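Local structure of cell wall surface anchor family protein (Streptococcus agalactiae, 3PHS) at residues N111-A116 with K130-T135; G136-L141 with I194-L199; V157-E162 with A183-T188; Y204-I209 with T222-E227. The protein is GBS52, a minor pilin of the bacterial surface pilus, with an IgG-like domain that mediates adhesion to lung epithelial cells. All coordinates share one frame; numbering follows the deposited sequence. Where two conformers were deposited one is given.

Interaction 1. Residues N111-A116 with K130-T135; sequences NRNVSA and KIIWST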
loop_
_atom_site.group_PDB
_atom_site.type_symbol
_atom_site.label_atom_id
_atom_site.label_comp_id
_atom_site.label_asym_id
_atom_site.label_seq_id
_atom_site.Cartn_x
_atom_site.Cartn_y
_atom_site.Cartn_z
ATOM N N ASN A 111 6.347 -4.169 0.264
ATOM C CA ASN A 111 5.912 -2.794 0.092
ATOM C C ASN A 111 5.293 -2.702 -1.307
ATOM O O ASN A 111 6.003 -2.801 -2.310
ATOM C CB ASN A 111 7.112 -1.844 0.242
ATOM C CG ASN A 111 6.716 -0.376 0.092
ATOM O OD1 ASN A 111 5.624 -0.079 -0.395
ATOM N ND2 ASN A 111 7.599 0.535 0.504
ATOM N N ARG A 112 3.965 -2.554 -1.390
ATOM C CA ARG A 112 3.301 -2.567 -2.699
ATOM C C ARG A 112 3.655 -1.346 -3.571
ATOM O O ARG A 112 3.408 -1.352 -4.775
ATOM C CB ARG A 112 1.775 -2.671 -2.535
ATOM C CG ARG A 112 1.133 -1.375 -2.070
ATOM C CD ARG A 112 -0.392 -1.509 -2.004
ATOM N NE ARG A 112 -1.030 -0.206 -1.786
ATOM C CZ ARG A 112 -2.334 0.011 -1.937
ATOM N NH1 ARG A 112 -3.153 -0.979 -2.286
ATOM N NH2 ARG A 112 -2.819 1.217 -1.725
ATOM N N ASN A 113 4.255 -0.324 -2.972
ATOM C CA ASN A 113 4.586 0.905 -3.698
ATOM C C ASN A 113 5.917 0.817 -4.475
ATOM O O ASN A 113 6.290 1.737 -5.202
ATOM C CB ASN A 113 4.550 2.095 -2.749
ATOM C CG ASN A 113 3.161 2.301 -2.165
ATOM O OD1 ASN A 113 2.176 2.343 -2.901
ATOM N ND2 ASN A 113 3.070 2.361 -0.844
ATOM N N VAL A 114 6.597 -0.318 -4.324
ATOM C CA VAL A 114 7.769 -0.631 -5.106
ATOM C C VAL A 114 7.446 -1.866 -5.952
ATOM O O VAL A 114 7.078 -2.913 -5.415
ATOM C CB VAL A 114 8.978 -0.919 -4.188
ATOM C CG1 VAL A 114 10.245 -1.224 -5.032
ATOM C CG2 VAL A 114 9.222 0.290 -3.270
ATOM N N SER A 115 7.578 -1.738 -7.269
ATOM C CA SER A 115 7.344 -2.864 -8.149
ATOM C C SER A 115 8.487 -3.852 -7.986
ATOM O O SER A 115 9.659 -3.481 -8.127
ATOM C CB SER A 115 7.232 -2.403 -9.602
ATOM O OG SER A 115 6.017 -1.690 -9.800
ATOM N N ALA A 116 8.144 -5.099 -7.654
ATOM C CA ALA A 116 9.137 -6.161 -7.570
ATOM C C ALA A 116 9.680 -6.476 -8.971
ATOM O O ALA A 116 9.033 -6.181 -9.991
ATOM C CB ALA A 116 8.531 -7.403 -6.951
ATOM N N LYS A 130 10.729 0.584 -9.944
ATOM C CA LYS A 130 9.639 1.531 -10.231
ATOM C C LYS A 130 8.934 1.826 -8.923
ATOM O O LYS A 130 8.455 0.913 -8.246
ATOM C CB LYS A 130 8.663 0.941 -11.251
ATOM C CG LYS A 130 9.346 0.610 -12.577
ATOM C CD LYS A 130 8.396 -0.050 -13.586
ATOM C CE LYS A 130 9.186 -0.595 -14.780
ATOM N NZ LYS A 130 8.378 -1.590 -15.553
ATOM N N ILE A 131 8.937 3.097 -8.541
ATOM C CA ILE A 131 8.525 3.471 -7.208
ATOM C C ILE A 131 7.400 4.483 -7.310
ATOM O O ILE A 131 7.521 5.470 -8.020
ATOM C CB ILE A 131 9.718 4.056 -6.409
ATOM C CG1 ILE A 131 10.729 2.942 -6.086
ATOM C CG2 ILE A 131 9.257 4.702 -5.071
ATOM C CD1 ILE A 131 12.145 3.475 -5.969
ATOM N N ILE A 132 6.309 4.222 -6.601
ATOM C CA ILE A 132 5.223 5.193 -6.549
ATOM C C ILE A 132 5.192 5.830 -5.166
ATOM O O ILE A 132 5.451 5.166 -4.153
ATOM C CB ILE A 132 3.829 4.633 -6.981
ATOM C CG1 ILE A 132 3.384 3.483 -6.081
ATOM C CG2 ILE A 132 3.822 4.241 -8.491
ATOM C CD1 ILE A 132 1.861 3.208 -6.145
ATOM N N TRP A 133 4.887 7.122 -5.136
ATOM C CA TRP A 133 4.991 7.899 -3.897
ATOM C C TRP A 133 4.024 9.076 -3.825
ATOM O O TRP A 133 3.763 9.545 -2.741
ATOM C CB TRP A 133 6.430 8.420 -3.711
ATOM C CG TRP A 133 6.884 9.277 -4.848
ATOM C CD1 TRP A 133 7.525 8.861 -5.983
ATOM C CD2 TRP A 133 6.709 10.690 -4.976
ATOM N NE1 TRP A 133 7.770 9.940 -6.807
ATOM C CE2 TRP A 133 7.280 11.074 -6.209
ATOM C CE3 TRP A 133 6.124 11.676 -4.166
ATOM C CZ2 TRP A 133 7.288 12.408 -6.653
ATOM C CZ3 TRP A 133 6.133 13.011 -4.619
ATOM C CH2 TRP A 133 6.707 13.353 -5.839
ATOM N N SER A 134 3.526 9.554 -4.969
ATOM C CA SER A 134 2.663 10.758 -5.011
ATOM C C SER A 134 1.347 10.515 -4.275
ATOM O O SER A 134 0.703 9.468 -4.455
ATOM C CB SER A 134 2.383 11.146 -6.472
ATOM O OG SER A 134 3.536 11.752 -7.047
ATOM N N THR A 135 0.919 11.487 -3.468
ATOM C CA THR A 135 -0.259 11.258 -2.602
ATOM C C THR A 135 -1.515 11.986 -3.074
ATOM O O THR A 135 -1.447 12.931 -3.839
ATOM C CB THR A 135 0.017 11.632 -1.126
ATOM O OG1 THR A 135 0.292 13.046 -1.009
ATOM C CG2 THR A 135 1.183 10.799 -0.556
HETATM O O HOH W 1 10.634 -2.231 -10.349
HETATM O O HOH W 2 5.397 0.797 -8.509
#
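A single beta bridge between Val114 and Ile131 holds the chain leading out of the N-terminal domain against the edge of that domain. Two backbone bonds make the bridge: Ile132 N gives its hydrogen to Asn113 O at 2.9 Å, and Ser115 N gives its own to Lys130 O at 3.0 Å, both almost straight at 174°. Val114 and Ile131 lie side by side and point the same way, Val114 CG2 meeting Ile131 CG1 at 4.2 Å; beta-branched residues suit the extended backbone, and His19 of strand 13-21 touches both. Just ahead of the bridge, Asn111 to Val114 form a type I beta turn, and Asn111 OD1 accepts from Asn113 N to make an Asx turn, a use for which asparagine's short amide is well suited. The turn presents Asn113 to Ile132, whose side chain crosses it at about a right angle. Ile132 CG1 sits between its backbone N and carbonyl carbon (chi1 61°), which carries CD1 to within 3.4 Å of Asn113 OD1. At the other end water finishes the bridge: one molecule joins Ser115 O to Lys130 N, and another, 2.9 Å from Ser115 OG, donates to Lys130 O. The small serine hydroxyl suits such a wet margin, while the extended lysine carries its amine away from residues 111-116.

Interaction 2. Residues G136-L141 with I194-L199; sequences GELDLL and IRISGL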
loop_
_atom_site.group_PDB
_atom_site.type_symbol
_atom_site.label_atom_id
_atom_site.label_comp_id
_atom_site.label_asym_id
_atom_site.label_seq_id
_atom_site.Cartn_x
_atom_site.Cartn_y
_atom_site.Cartn_z
ATOM N N GLY A 136 -2.665 11.515 -2.613
ATOM C CA GLY A 136 -3.899 12.289 -2.716
ATOM C C GLY A 136 -4.687 12.047 -1.449
ATOM O O GLY A 136 -4.185 11.450 -0.509
ATOM N N GLU A 137 -5.944 12.468 -1.447
ATOM C CA GLU A 137 -6.699 12.559 -0.211
ATOM C C GLU A 137 -8.051 11.856 -0.326
ATOM O O GLU A 137 -8.621 11.722 -1.405
ATOM C CB GLU A 137 -6.847 14.055 0.154
ATOM C CG GLU A 137 -8.060 14.476 0.966
ATOM C CD GLU A 137 -8.224 15.995 1.011
ATOM O OE1 GLU A 137 -7.255 16.696 1.381
ATOM O OE2 GLU A 137 -9.321 16.490 0.657
ATOM N N LEU A 138 -8.537 11.398 0.821
ATOM C CA LEU A 138 -9.862 10.813 0.933
ATOM C C LEU A 138 -10.721 11.798 1.699
ATOM O O LEU A 138 -10.279 12.332 2.715
ATOM C CB LEU A 138 -9.776 9.519 1.736
ATOM C CG LEU A 138 -11.064 8.899 2.273
ATOM C CD1 LEU A 138 -11.960 8.499 1.085
ATOM C CD2 LEU A 138 -10.715 7.688 3.145
ATOM N N ASP A 139 -11.944 12.042 1.224
ATOM C CA ASP A 139 -12.929 12.747 2.037
ATOM C C ASP A 139 -14.210 11.916 2.135
ATOM O O ASP A 139 -14.990 11.840 1.182
ATOM C CB ASP A 139 -13.236 14.141 1.490
ATOM C CG ASP A 139 -14.010 14.997 2.481
ATOM O OD1 ASP A 139 -14.588 14.444 3.449
ATOM O OD2 ASP A 139 -14.043 16.225 2.298
ATOM N N LEU A 140 -14.391 11.296 3.292
ATOM C CA LEU A 140 -15.552 10.471 3.568
ATOM C C LEU A 140 -16.615 11.299 4.267
ATOM O O LEU A 140 -16.337 11.957 5.271
ATOM C CB LEU A 140 -15.172 9.273 4.435
ATOM C CG LEU A 140 -16.274 8.397 5.057
ATOM C CD1 LEU A 140 -17.186 7.796 3.985
ATOM C CD2 LEU A 140 -15.652 7.297 5.929
ATOM N N LEU A 141 -17.825 11.247 3.717
ATOM C CA LEU A 141 -18.996 11.757 4.398
ATOM C C LEU A 141 -19.842 10.558 4.820
ATOM O O LEU A 141 -20.195 9.715 3.992
ATOM C CB LEU A 141 -19.796 12.688 3.472
ATOM C CG LEU A 141 -21.222 13.026 3.948
ATOM C CD1 LEU A 141 -21.214 13.806 5.264
ATOM C CD2 LEU A 141 -22.036 13.747 2.880
ATOM N N ILE A 194 -14.588 12.187 7.701
ATOM C CA ILE A 194 -13.225 11.743 7.965
ATOM C C ILE A 194 -12.457 12.221 6.731
ATOM O O ILE A 194 -12.797 11.841 5.604
ATOM C CB ILE A 194 -13.132 10.200 8.108
ATOM C CG1 ILE A 194 -13.809 9.746 9.401
ATOM C CG2 ILE A 194 -11.652 9.721 8.066
ATOM C CD1 ILE A 194 -13.964 8.244 9.535
ATOM N N ARG A 195 -11.445 13.066 6.933
ATOM C CA ARG A 195 -10.567 13.491 5.831
ATOM C C ARG A 195 -9.146 13.029 6.110
ATOM O O ARG A 195 -8.633 13.216 7.217
ATOM C CB ARG A 195 -10.579 15.005 5.638
ATOM C CG ARG A 195 -11.930 15.577 5.236
ATOM C CD ARG A 195 -11.894 17.097 5.162
ATOM N NE ARG A 195 -13.197 17.661 4.776
ATOM C CZ ARG A 195 -14.174 17.961 5.631
ATOM N NH1 ARG A 195 -14.014 17.746 6.936
ATOM N NH2 ARG A 195 -15.315 18.477 5.181
ATOM N N ILE A 196 -8.526 12.390 5.124
ATOM C CA ILE A 196 -7.170 11.850 5.305
ATOM C C ILE A 196 -6.369 12.260 4.066
ATOM O O ILE A 196 -6.730 11.894 2.973
ATOM C CB ILE A 196 -7.157 10.300 5.442
ATOM C CG1 ILE A 196 -8.062 9.806 6.599
ATOM C CG2 ILE A 196 -5.720 9.791 5.676
ATOM C CD1 ILE A 196 -8.381 8.297 6.534
ATOM N N SER A 197 -5.297 13.026 4.236
ATOM C CA SER A 197 -4.450 13.342 3.080
ATOM C C SER A 197 -3.144 12.550 3.220
ATOM O O SER A 197 -2.960 11.829 4.191
ATOM C CB SER A 197 -4.203 14.844 2.968
ATOM O OG SER A 197 -3.591 15.314 4.146
ATOM N N GLY A 198 -2.266 12.663 2.233
ATOM C CA GLY A 198 -0.965 12.008 2.306
ATOM C C GLY A 198 -1.065 10.499 2.090
ATOM O O GLY A 198 -0.226 9.745 2.600
ATOM N N LEU A 199 -2.097 10.054 1.364
ATOM C CA LEU A 199 -2.214 8.637 0.984
ATOM C C LEU A 199 -1.603 8.432 -0.394
ATOM O O LEU A 199 -2.002 9.073 -1.362
ATOM C CB LEU A 199 -3.676 8.157 0.975
ATOM C CG LEU A 199 -4.345 8.128 2.368
ATOM C CD1 LEU A 199 -5.862 8.139 2.247
ATOM C CD2 LEU A 199 -3.872 6.946 3.203
#
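Leu138 packs beside Ile196 and Leu140 beside Ile194 on one face of an antiparallel strand pair in the prealbumin-like domain. Each leucine has CG anti to its own backbone N (chi1 165° for Leu138), a turn that swings the forked end down beside the isoleucine; Leu138 CD2 then rests 4.2 Å from Ile196 CD1, and Leu140 CD2 lies 4.1 Å from Ile194 CD1. Branched aliphatic chains suit this buried face: Leu140 and Ile194 touch Phe158, and Ile196 touches Leu160, of the facing strand 157-162. A beta bulge between Gly136 and Leu138 shifts the register by one. Ser197 and Gly198 stand opposite the single residue Glu137, and Gly198 has a positive phi, which favours glycine; beyond it Leu199 comes back to the same face, its CD1 filling the hollow beside Leu138 CB at 4.2 Å. Gly136 N still reaches Leu199 O at 2.8 Å. On the other face the groups are polar. Asp139 and Arg195 run alongside each other, with carboxylate and guanidinium planes 62° apart; Asp139 OD2 forms a salt bridge with Arg195 NE at 3.0 Å, and Asp139 OD1 accepts from His193 ND1. The N-H of Arg195 NE points well off the oxygen, at an angle of 124°. The hydrogen bond within this ion pair is therefore weak, and its attraction is probably mainly electrostatic, whereas the backbone ladder supplies the directed bonds.

Interaction 3. Residues V157-E162 with A183-T188; sequences VFELYE and AKHLET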
loop_
_atom_site.group_PDB
_atom_site.type_symbol
_atom_site.label_atom_id
_atom_site.label_comp_id
_atom_site.label_asym_id
_atom_site.label_seq_id
_atom_site.Cartn_x
_atom_site.Cartn_y
_atom_site.Cartn_z
ATOM N N VAL A 157 -17.039 5.019 13.627
ATOM C CA VAL A 157 -15.643 4.558 13.662
ATOM C C VAL A 157 -15.313 3.694 12.444
ATOM O O VAL A 157 -16.013 2.731 12.129
ATOM C CB VAL A 157 -15.340 3.812 14.995
ATOM C CG1 VAL A 157 -13.894 3.239 15.029
ATOM C CG2 VAL A 157 -15.606 4.746 16.185
ATOM N N PHE A 158 -14.232 4.067 11.763
ATOM C CA PHE A 158 -13.707 3.328 10.631
ATOM C C PHE A 158 -12.214 3.006 10.822
ATOM O O PHE A 158 -11.530 3.667 11.609
ATOM C CB PHE A 158 -13.813 4.181 9.368
ATOM C CG PHE A 158 -15.200 4.263 8.785
ATOM C CD1 PHE A 158 -16.079 5.265 9.183
ATOM C CD2 PHE A 158 -15.592 3.393 7.780
ATOM C CE1 PHE A 158 -17.369 5.352 8.602
ATOM C CE2 PHE A 158 -16.867 3.482 7.201
ATOM C CZ PHE A 158 -17.742 4.461 7.628
ATOM N N GLU A 159 -11.752 1.983 10.107
ATOM C CA GLU A 159 -10.323 1.748 9.873
ATOM C C GLU A 159 -10.099 1.780 8.365
ATOM O O GLU A 159 -11.032 1.570 7.594
ATOM C CB GLU A 159 -9.884 0.412 10.459
ATOM C CG GLU A 159 -9.895 0.421 11.985
ATOM C CD GLU A 159 -9.691 -0.944 12.601
ATOM O OE1 GLU A 159 -9.646 -1.960 11.879
ATOM O OE2 GLU A 159 -9.575 -0.983 13.841
ATOM N N LEU A 160 -8.863 2.050 7.953
ATOM C CA LEU A 160 -8.499 2.080 6.537
ATOM C C LEU A 160 -7.384 1.067 6.275
ATOM O O LEU A 160 -6.463 0.938 7.086
ATOM C CB LEU A 160 -8.043 3.487 6.152
ATOM C CG LEU A 160 -7.697 3.703 4.675
ATOM C CD1 LEU A 160 -8.910 3.630 3.764
ATOM C CD2 LEU A 160 -6.993 5.052 4.493
ATOM N N TYR A 161 -7.494 0.330 5.172
ATOM C CA TYR A 161 -6.519 -0.679 4.794
ATOM C C TYR A 161 -6.088 -0.444 3.360
ATOM O O TYR A 161 -6.852 0.073 2.575
ATOM C CB TYR A 161 -7.155 -2.074 4.871
ATOM C CG TYR A 161 -7.447 -2.502 6.279
ATOM C CD1 TYR A 161 -8.592 -2.052 6.950
ATOM C CD2 TYR A 161 -6.565 -3.335 6.958
ATOM C CE1 TYR A 161 -8.840 -2.434 8.277
ATOM C CE2 TYR A 161 -6.812 -3.734 8.257
ATOM C CZ TYR A 161 -7.949 -3.290 8.913
ATOM O OH TYR A 161 -8.163 -3.698 10.224
ATOM N N GLU A 162 -4.873 -0.861 3.013
ATOM C CA GLU A 162 -4.561 -1.055 1.596
ATOM C C GLU A 162 -5.457 -2.206 1.116
ATOM O O GLU A 162 -5.797 -3.091 1.912
ATOM C CB GLU A 162 -3.075 -1.412 1.415
ATOM C CG GLU A 162 -2.126 -0.282 1.844
ATOM C CD GLU A 162 -0.647 -0.646 1.746
ATOM O OE1 GLU A 162 -0.315 -1.795 1.396
ATOM O OE2 GLU A 162 0.180 0.236 2.022
ATOM N N ALA A 183 -2.921 6.749 15.013
ATOM C CA ALA A 183 -3.997 5.843 15.416
ATOM C C ALA A 183 -4.653 5.138 14.230
ATOM O O ALA A 183 -4.747 5.715 13.147
ATOM C CB ALA A 183 -5.040 6.641 16.175
ATOM N N LYS A 184 -5.105 3.903 14.444
ATOM C CA LYS A 184 -5.886 3.175 13.440
ATOM C C LYS A 184 -7.378 3.577 13.461
ATOM O O LYS A 184 -8.072 3.520 12.435
ATOM C CB LYS A 184 -5.681 1.661 13.553
ATOM C CG LYS A 184 -6.226 1.021 14.816
ATOM C CD LYS A 184 -6.287 -0.480 14.715
ATOM C CE LYS A 184 -6.643 -1.072 16.072
ATOM N NZ LYS A 184 -6.583 -2.542 16.081
ATOM N N HIS A 185 -7.844 3.990 14.641
ATOM C CA HIS A 185 -9.244 4.361 14.767
ATOM C C HIS A 185 -9.496 5.742 14.174
ATOM O O HIS A 185 -8.824 6.736 14.465
ATOM C CB HIS A 185 -9.767 4.193 16.200
ATOM C CG HIS A 185 -10.280 2.813 16.497
ATOM N ND1 HIS A 185 -11.147 2.546 17.536
ATOM C CD2 HIS A 185 -10.054 1.626 15.882
ATOM C CE1 HIS A 185 -11.424 1.255 17.556
ATOM N NE2 HIS A 185 -10.774 0.674 16.561
ATOM N N LEU A 186 -10.452 5.763 13.250
ATOM C CA LEU A 186 -10.813 6.987 12.548
ATOM C C LEU A 186 -12.270 7.257 12.888
ATOM O O LEU A 186 -13.091 6.354 12.829
ATOM C CB LEU A 186 -10.632 6.823 11.032
ATOM C CG LEU A 186 -9.304 6.234 10.519
ATOM C CD1 LEU A 186 -9.445 5.734 9.081
ATOM C CD2 LEU A 186 -8.192 7.252 10.636
ATOM N N GLU A 187 -12.582 8.487 13.254
ATOM C CA GLU A 187 -13.927 8.800 13.735
ATOM C C GLU A 187 -14.497 9.996 12.984
ATOM O O GLU A 187 -13.822 11.010 12.822
ATOM C CB GLU A 187 -13.889 9.054 15.250
ATOM C CG GLU A 187 -15.233 8.865 15.906
ATOM C CD GLU A 187 -15.199 9.027 17.410
ATOM O OE1 GLU A 187 -14.426 8.311 18.092
ATOM O OE2 GLU A 187 -15.988 9.854 17.913
ATOM N N THR A 188 -15.731 9.873 12.506
ATOM C CA THR A 188 -16.372 10.958 11.785
ATOM C C THR A 188 -16.578 12.115 12.752
ATOM O O THR A 188 -16.920 11.903 13.920
ATOM C CB THR A 188 -17.723 10.550 11.144
ATOM O OG1 THR A 188 -18.648 10.167 12.169
ATOM C CG2 THR A 188 -17.527 9.379 10.174
HETATM O O HOH W 3 -7.057 2.677 10.035
#
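The edge of a four-stranded antiparallel sheet is formed here, where the short strand 186-187 pairs with strand 157-162. Phe158 and Leu186 are a hydrogen-bonded pair: Phe158 N donates to Leu186 O at 2.8 Å, and Leu186 N returns a bond of 2.9 Å to Phe158 O. Leu186 CG stands beside its own backbone N (chi1 -49°), which brings CD1 to 3.9 Å from Leu160 CB. Both leucines suit the inner face of this prealbumin-like domain, where Phe158 touches Leu140 and Ile194 of the opposing sheet and Leu186 touches Ile196. The outer face is mixed in character. His185 was modelled in two conformers; in one of them Val157 CG1 lies over a face of its ring as a CH-pi contact, 3.9 Å from the centroid, and Glu159 approaches the same ring at its edge, OE2 being 3.3 Å from His185 CD2, with carboxylate and ring planes 45° apart. Lys184 runs alongside Glu159, its chain extended, and Lys184 NZ stays 4.0 Å from Glu159 OE2, beyond salt-bridge range. The other carboxylate oxygen, Glu159 OE1, is held by Tyr161 OH at 2.8 Å. Where the two segments part, a water bridges Leu160 N and Lys184 O in place of a direct backbone bond.

Interaction 4. Residues Y204-I209 with T222-E227; sequences YVLKEI and TAVTIE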
loop_
_atom_site.group_PDB
_atom_site.type_symbol
_atom_site.label_atom_id
_atom_site.label_comp_id
_atom_site.label_asym_id
_atom_site.label_seq_id
_atom_site.Cartn_x
_atom_site.Cartn_y
_atom_site.Cartn_z
ATOM N N TYR A 204 -7.644 1.274 -1.720
ATOM C CA TYR A 204 -7.783 1.122 -0.283
ATOM C C TYR A 204 -9.172 0.597 0.060
ATOM O O TYR A 204 -10.053 0.537 -0.790
ATOM C CB TYR A 204 -7.542 2.472 0.439
ATOM C CG TYR A 204 -6.133 3.006 0.280
ATOM C CD1 TYR A 204 -5.751 3.677 -0.872
ATOM C CD2 TYR A 204 -5.175 2.812 1.281
ATOM C CE1 TYR A 204 -4.438 4.160 -1.032
ATOM C CE2 TYR A 204 -3.847 3.298 1.136
ATOM C CZ TYR A 204 -3.501 3.966 -0.026
ATOM O OH TYR A 204 -2.214 4.424 -0.185
ATOM N N VAL A 205 -9.346 0.224 1.319
ATOM C CA VAL A 205 -10.629 -0.282 1.800
ATOM C C VAL A 205 -10.941 0.366 3.140
ATOM O O VAL A 205 -10.135 0.317 4.082
ATOM C CB VAL A 205 -10.636 -1.826 1.925
ATOM C CG1 VAL A 205 -11.944 -2.322 2.568
ATOM C CG2 VAL A 205 -10.422 -2.481 0.579
ATOM N N LEU A 206 -12.124 0.976 3.214
ATOM C CA LEU A 206 -12.649 1.491 4.471
ATOM C C LEU A 206 -13.471 0.412 5.164
ATOM O O LEU A 206 -14.394 -0.150 4.566
ATOM C CB LEU A 206 -13.529 2.714 4.202
ATOM C CG LEU A 206 -12.824 4.055 3.994
ATOM C CD1 LEU A 206 -13.817 5.043 3.404
ATOM C CD2 LEU A 206 -12.219 4.590 5.312
ATOM N N LYS A 207 -13.130 0.124 6.402
ATOM C CA LYS A 207 -13.872 -0.822 7.184
ATOM C C LYS A 207 -14.661 -0.105 8.278
ATOM O O LYS A 207 -14.104 0.590 9.057
ATOM C CB LYS A 207 -12.936 -1.892 7.749
ATOM C CG LYS A 207 -13.636 -3.087 8.321
ATOM C CD LYS A 207 -12.657 -4.193 8.782
ATOM C CE LYS A 207 -13.339 -5.221 9.707
ATOM N NZ LYS A 207 -12.398 -6.143 10.348
ATOM N N GLU A 208 -15.981 -0.224 8.252
ATOM C CA GLU A 208 -16.771 0.429 9.285
ATOM C C GLU A 208 -16.782 -0.486 10.505
ATOM O O GLU A 208 -17.130 -1.664 10.394
ATOM C CB GLU A 208 -18.202 0.712 8.799
ATOM C CG GLU A 208 -18.973 1.610 9.754
ATOM C CD GLU A 208 -20.376 1.969 9.249
ATOM O OE1 GLU A 208 -20.656 1.838 8.039
ATOM O OE2 GLU A 208 -21.185 2.403 10.090
ATOM N N ILE A 209 -16.404 0.067 11.653
ATOM C CA ILE A 209 -16.153 -0.711 12.878
ATOM C C ILE A 209 -17.341 -0.625 13.820
ATOM O O ILE A 209 -17.776 -1.639 14.384
ATOM C CB ILE A 209 -14.894 -0.177 13.636
ATOM C CG1 ILE A 209 -13.664 -0.203 12.725
ATOM C CG2 ILE A 209 -14.631 -0.975 14.920
ATOM C CD1 ILE A 209 -13.406 -1.537 12.063
ATOM N N THR A 222 -15.862 -0.785 2.177
ATOM C CA THR A 222 -16.097 0.086 1.020
ATOM C C THR A 222 -14.773 0.346 0.303
ATOM O O THR A 222 -13.823 0.848 0.912
ATOM C CB THR A 222 -16.711 1.446 1.450
ATOM O OG1 THR A 222 -17.941 1.216 2.165
ATOM C CG2 THR A 222 -16.958 2.355 0.248
ATOM N N ALA A 223 -14.728 0.008 -0.984
ATOM C CA ALA A 223 -13.531 0.225 -1.798
ATOM C C ALA A 223 -13.361 1.700 -2.109
ATOM O O ALA A 223 -14.329 2.404 -2.428
ATOM C CB ALA A 223 -13.602 -0.580 -3.090
ATOM N N VAL A 224 -12.132 2.193 -1.987
ATOM C CA VAL A 224 -11.844 3.563 -2.415
ATOM C C VAL A 224 -10.535 3.590 -3.199
ATOM O O VAL A 224 -9.565 2.916 -2.832
ATOM C CB VAL A 224 -11.817 4.626 -1.253
ATOM C CG1 VAL A 224 -12.892 4.363 -0.184
ATOM C CG2 VAL A 224 -10.465 4.704 -0.597
ATOM N N THR A 225 -10.520 4.367 -4.272
ATOM C CA THR A 225 -9.287 4.580 -5.023
ATOM C C THR A 225 -8.788 6.020 -4.837
ATOM O O THR A 225 -9.482 6.995 -5.218
ATOM C CB THR A 225 -9.460 4.230 -6.523
ATOM O OG1 THR A 225 -9.704 2.824 -6.669
ATOM C CG2 THR A 225 -8.198 4.607 -7.308
ATOM N N ILE A 226 -7.600 6.147 -4.238
ATOM C CA ILE A 226 -6.939 7.449 -4.087
ATOM C C ILE A 226 -6.276 7.787 -5.420
ATOM O O ILE A 226 -5.548 6.956 -5.988
ATOM C CB ILE A 226 -5.867 7.437 -2.946
ATOM C CG1 ILE A 226 -6.496 7.123 -1.562
ATOM C CG2 ILE A 226 -5.008 8.744 -2.940
ATOM C CD1 ILE A 226 -7.467 8.178 -1.035
ATOM N N GLU A 227 -6.536 9.000 -5.913
ATOM C CA GLU A 227 -5.855 9.523 -7.087
ATOM C C GLU A 227 -4.896 10.618 -6.663
ATOM O O GLU A 227 -5.218 11.437 -5.803
ATOM C CB GLU A 227 -6.853 10.082 -8.092
ATOM C CG GLU A 227 -7.645 9.011 -8.824
ATOM C CD GLU A 227 -8.768 9.614 -9.634
ATOM O OE1 GLU A 227 -8.485 10.402 -10.561
ATOM O OE2 GLU A 227 -9.936 9.307 -9.335
HETATM O O HOH W 4 -17.310 0.937 4.757
#
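Tyr204, Leu206, Val224 and Ile226 mesh on the inner side of two neighbouring antiparallel strands whose axes run 142° apart. Tyr204 has its ring beside its own backbone N (chi1 -64°), an orientation in which the ring runs past Ile226, and the two side chains meet at a slant: Ile226 CG1 is 3.6 Å from Tyr204 CD1 and just as far from Tyr204 CE1, the flank of the ring making the contact. Val224 splits its two methyls between neighbours, CG2 reaching Tyr204 CB at 3.8 Å and CG1 reaching Leu206 CD1 at the same distance. A valine suits this place because its two branches serve two partners at once. Leu206 meets Val224 at an angle, and its long branched end extends onward to Leu138 and Leu140. Beneath the side chains, Tyr204 and Val224 exchange two backbone bonds, as do Leu206 and Thr222. At the far end, Thr222 OG1 is 2.7 Å from a water that also lies 3.1 Å from Leu206 O, and it also bonds to Gln219 NE2; a small hydroxyl-bearing residue fits such a partly exposed position. The phenol of Tyr204 is held by Ile200 O, and its ring takes a cation-pi contact from Arg112. Strand 221-226 is one of the two outermost strands of its sheet, strand 202-210 lies between it and strand 157-162, and Ile226 crosses to Leu138 of strand 135-146 and Val232 of strand 231-240 in the facing sheet.

Interactions 2, 3 and 4 lie together in the prealbumin-like domain, their centres only 10 to 11 Å apart. Interactions 3 and 4 share one sheet, strands 157-162 and 202-210 being neighbours in it, and Tyr161 O lies 2.8 Å from Val205 N, probably hydrogen-bonded. Interaction 2 belongs to the facing sheet: Leu140 CD2 reaches Phe158 CE1 at 3.7 Å, and Leu138 CB reaches Ile226 CD1 at 3.8 Å. Along the chain, interaction 3 is nested within the loop that interaction 2 closes. Interaction 1 stands about 19 to 22 Å away, centre to centre, at the junction with the N-terminal domain; Thr135 runs directly into interaction 2, while Arg112 CD comes within 3.4 Å of Glu162 OE1, toward interaction 3.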